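Local coordinates for protein homoserine kinase (Cytophaga hutchinsonii, PDB 4P52) that probably phosphorylates the side-chain hydroxyl of L-homoserine with ATP, a step toward threonine, as a member of the GHMP kinase family, at residues F47-P52 with Y319-N324. Residues are numbered along the deposited sequence; the frame is centred on the assembly and turned at random.
Sequences FAVDNP and YVSTVN
N324 makes two hydrogen bonds to the backbone of A48 and V49. Its backbone N donates to A48 O at 2.9 Å, almost straight at 175°. Its side-chain ND2 donates to V49 O at 3.1 Å. That oxygen lies in the plane of the N324 amide, while the amide nitrogen stands above the V49 carbonyl plane. CG of N324 is anti to the backbone N (chi1 169°), which carries ND2 to V49 O. The other end of the amide, OD1, accepts from the backbone N of Q326 and G327, so both ends of the group are fixed.

S321 OG works in both directions. It accepts from D50 N at 3.3 Å and donates to T322 O at 2.7 Å. Waters extend this polar seam. One joins D50 OD2 to T322 N, and another joins N51 ND2 to V320 O. The D50 carboxylate lies beside S321 CB.

Apolar contacts close the two ends. P52 follows a cis peptide bond and sets CD over the centre of one face of the Y319 ring, a CH-pi contact 3.7 Å from the centroid. N51 CB touches the same ring at CD2. At the other end, F47 CD1 meets V323 CG2 at 4.1 Å, the two side chains crossing at about a right angle.

The contact joins two sheets, probably where the N-terminal and C-terminal parts of the GHMP kinase fold meet. Strand 45-49 pairs with strand 26-36 in the mixed sheet, and the chain turns a corner at D50 and N51 before strand 52-61. Strand 316-322 borders the four-stranded antiparallel sheet beside strand 194-200, whose A195 also touches F47.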
ATOM      1  N   PHE A  47       6.583  10.075   9.322  1.00 19.40           N
ATOM      2  CA  PHE A  47       7.715  10.861   8.856  1.00 19.60           C
ATOM      3  C   PHE A  47       8.105  11.899   9.887  1.00 19.45           C
ATOM      4  O   PHE A  47       7.278  12.299  10.710  1.00 18.87           O
ATOM      5  CB  PHE A  47       7.419  11.495   7.489  1.00 19.73           C
ATOM      6  CG  PHE A  47       6.356  12.552   7.516  1.00 19.33           C
ATOM      7  CD1 PHE A  47       6.671  13.868   7.878  1.00 18.40           C
ATOM      8  CD2 PHE A  47       5.032  12.246   7.143  1.00 19.80           C
ATOM      9  CE1 PHE A  47       5.702  14.856   7.874  1.00 18.42           C
ATOM     10  CE2 PHE A  47       4.041  13.231   7.139  1.00 19.18           C
ATOM     11  CZ  PHE A  47       4.387  14.540   7.511  1.00 19.51           C
ATOM     12  N   ALA A  48       9.371  12.323   9.852  1.00 20.03           N
ATOM     13  CA  ALA A  48       9.902  13.254  10.857  1.00 18.56           C
ATOM     14  C   ALA A  48       9.794  14.669  10.365  1.00 19.41           C
ATOM     15  O   ALA A  48       9.883  14.936   9.165  1.00 19.85           O
ATOM     16  CB  ALA A  48      11.335  12.915  11.177  1.00 17.80           C
ATOM     17  N   VAL A  49       9.594  15.602  11.283  1.00 20.37           N
ATOM     18  CA  VAL A  49       9.610  16.997  10.873  1.00 21.26           C
ATOM     19  C   VAL A  49      10.746  17.694  11.577  1.00 21.34           C
ATOM     20  O   VAL A  49      11.427  17.052  12.359  1.00 20.50           O
ATOM     21  CB  VAL A  49       8.256  17.695  11.105  1.00 21.19           C
ATOM     22  CG1 VAL A  49       7.244  17.157  10.106  1.00 21.14           C
ATOM     23  CG2 VAL A  49       7.795  17.527  12.546  1.00 20.65           C
ATOM     24  N   ASP A  50      10.967  18.976  11.267  1.00 23.34           N
ATOM     25  CA  ASP A  50      12.092  19.736  11.843  1.00 25.90           C
ATOM     26  C   ASP A  50      11.832  20.120  13.298  1.00 25.92           C
ATOM     27  O   ASP A  50      12.768  20.104  14.102  1.00 26.88           O
ATOM     28  CB  ASP A  50      12.356  21.027  11.064  1.00 29.88           C
ATOM     29  CG  ASP A  50      12.913  20.794   9.655  1.00 38.11           C
ATOM     30  OD1 ASP A  50      13.309  19.648   9.290  1.00 38.35           O
ATOM     31  OD2 ASP A  50      12.956  21.801   8.893  1.00 44.47           O
ATOM     32  N   ASN A  51      10.573  20.482  13.611  1.00 24.60           N
ATOM     33  CA  ASN A  51      10.160  21.017  14.910  1.00 25.01           C
ATOM     34  C   ASN A  51       8.722  20.643  15.168  1.00 26.05           C
ATOM     35  O   ASN A  51       7.952  20.517  14.236  1.00 26.72           O
ATOM     36  CB  ASN A  51      10.219  22.537  14.924  1.00 26.09           C
ATOM     37  CG  ASN A  51      11.616  23.058  14.741  1.00 27.89           C
ATOM     38  OD1 ASN A  51      12.416  23.059  15.694  1.00 30.03           O
ATOM     39  ND2 ASN A  51      11.942  23.471  13.515  1.00 25.50           N
ATOM     40  N   PRO A  52       8.352  20.475  16.444  1.00 25.25           N
ATOM     41  CA  PRO A  52       9.294  20.586  17.549  1.00 25.25           C
ATOM     42  C   PRO A  52      10.005  19.242  17.821  1.00 25.94           C
ATOM     43  O   PRO A  52      10.184  18.444  16.893  1.00 25.71           O
ATOM     44  CB  PRO A  52       8.405  21.048  18.706  1.00 25.48           C
ATOM     45  CG  PRO A  52       7.072  20.442  18.416  1.00 25.07           C
ATOM     46  CD  PRO A  52       6.967  20.296  16.904  1.00 24.88           C
ATOM     47  N   TYR A 319       3.749  24.722  12.777  1.00 25.12           N
ATOM     48  CA  TYR A 319       5.116  24.456  12.338  1.00 26.09           C
ATOM     49  C   TYR A 319       5.102  24.078  10.859  1.00 25.40           C
ATOM     50  O   TYR A 319       4.195  23.361  10.404  1.00 26.81           O
ATOM     51  CB  TYR A 319       5.719  23.293  13.125  1.00 27.35           C
ATOM     52  CG  TYR A 319       5.615  23.454  14.606  1.00 27.91           C
ATOM     53  CD1 TYR A 319       4.491  23.008  15.288  1.00 27.04           C
ATOM     54  CD2 TYR A 319       6.662  24.062  15.335  1.00 29.72           C
ATOM     55  CE1 TYR A 319       4.403  23.152  16.661  1.00 30.31           C
ATOM     56  CE2 TYR A 319       6.582  24.236  16.714  1.00 29.95           C
ATOM     57  CZ  TYR A 319       5.456  23.784  17.363  1.00 32.24           C
ATOM     58  OH  TYR A 319       5.376  23.926  18.716  1.00 36.65           O
ATOM     59  N   VAL A 320       6.103  24.527  10.119  1.00 22.87           N
ATOM     60  CA  VAL A 320       6.133  24.291   8.692  1.00 23.33           C
ATOM     61  C   VAL A 320       7.522  23.810   8.362  1.00 25.76           C
ATOM     62  O   VAL A 320       8.506  24.437   8.758  1.00 27.22           O
ATOM     63  CB  VAL A 320       5.828  25.594   7.911  1.00 23.17           C
ATOM     64  CG1 VAL A 320       6.084  25.427   6.433  1.00 22.58           C
ATOM     65  CG2 VAL A 320       4.380  26.016   8.112  1.00 23.38           C
ATOM     66  N   SER A 321       7.615  22.680   7.672  1.00 26.56           N
ATOM     67  CA  SER A 321       8.908  22.199   7.208  1.00 27.52           C
ATOM     68  C   SER A 321       8.764  21.172   6.110  1.00 26.49           C
ATOM     69  O   SER A 321       7.688  20.632   5.909  1.00 26.87           O
ATOM     70  CB  SER A 321       9.729  21.610   8.373  1.00 29.30           C
ATOM     71  OG  SER A 321       9.347  20.285   8.715  1.00 30.05           O
ATOM     72  N   THR A 322       9.858  20.918   5.394  1.00 25.40           N
ATOM     73  CA  THR A 322       9.972  19.700   4.591  1.00 24.61           C
ATOM     74  C   THR A 322      10.188  18.493   5.546  1.00 23.47           C
ATOM     75  O   THR A 322      10.370  18.675   6.754  1.00 23.62           O
ATOM     76  CB  THR A 322      11.111  19.808   3.537  1.00 24.49           C
ATOM     77  OG1 THR A 322      12.371  19.996   4.194  1.00 23.91           O
ATOM     78  CG2 THR A 322      10.861  20.976   2.563  1.00 23.92           C
ATOM     79  N   VAL A 323      10.173  17.276   5.009  1.00 22.26           N
ATOM     80  CA  VAL A 323      10.484  16.083   5.780  1.00 21.98           C
ATOM     81  C   VAL A 323      11.928  16.154   6.259  1.00 23.85           C
ATOM     82  O   VAL A 323      12.847  16.456   5.476  1.00 26.72           O
ATOM     83  CB  VAL A 323      10.273  14.817   4.920  1.00 22.53           C
ATOM     84  CG1 VAL A 323      10.759  13.556   5.656  1.00 22.76           C
ATOM     85  CG2 VAL A 323       8.805  14.687   4.522  1.00 20.41           C
ATOM     86  N   ASN A 324      12.135  15.895   7.545  1.00 23.10           N
ATOM     87  CA  ASN A 324      13.442  15.997   8.160  1.00 21.73           C
ATOM     88  C   ASN A 324      14.194  14.698   7.898  1.00 22.33           C
ATOM     89  O   ASN A 324      13.875  13.663   8.470  1.00 22.07           O
ATOM     90  CB  ASN A 324      13.252  16.298   9.648  1.00 21.49           C
ATOM     91  CG  ASN A 324      14.539  16.178  10.472  1.00 21.37           C
ATOM     92  OD1 ASN A 324      15.632  15.889   9.951  1.00 22.18           O
ATOM     93  ND2 ASN A 324      14.396  16.355  11.789  1.00 19.54           N
TER
HETATM   94  O   HOH W   1      12.163  22.561   6.002  1.00 35.32           O
HETATM   95  O   HOH W   2      13.549  19.400   6.647  1.00 39.74           O
HETATM   96  O   HOH W   3       9.842  23.681  11.430  1.00 33.63           O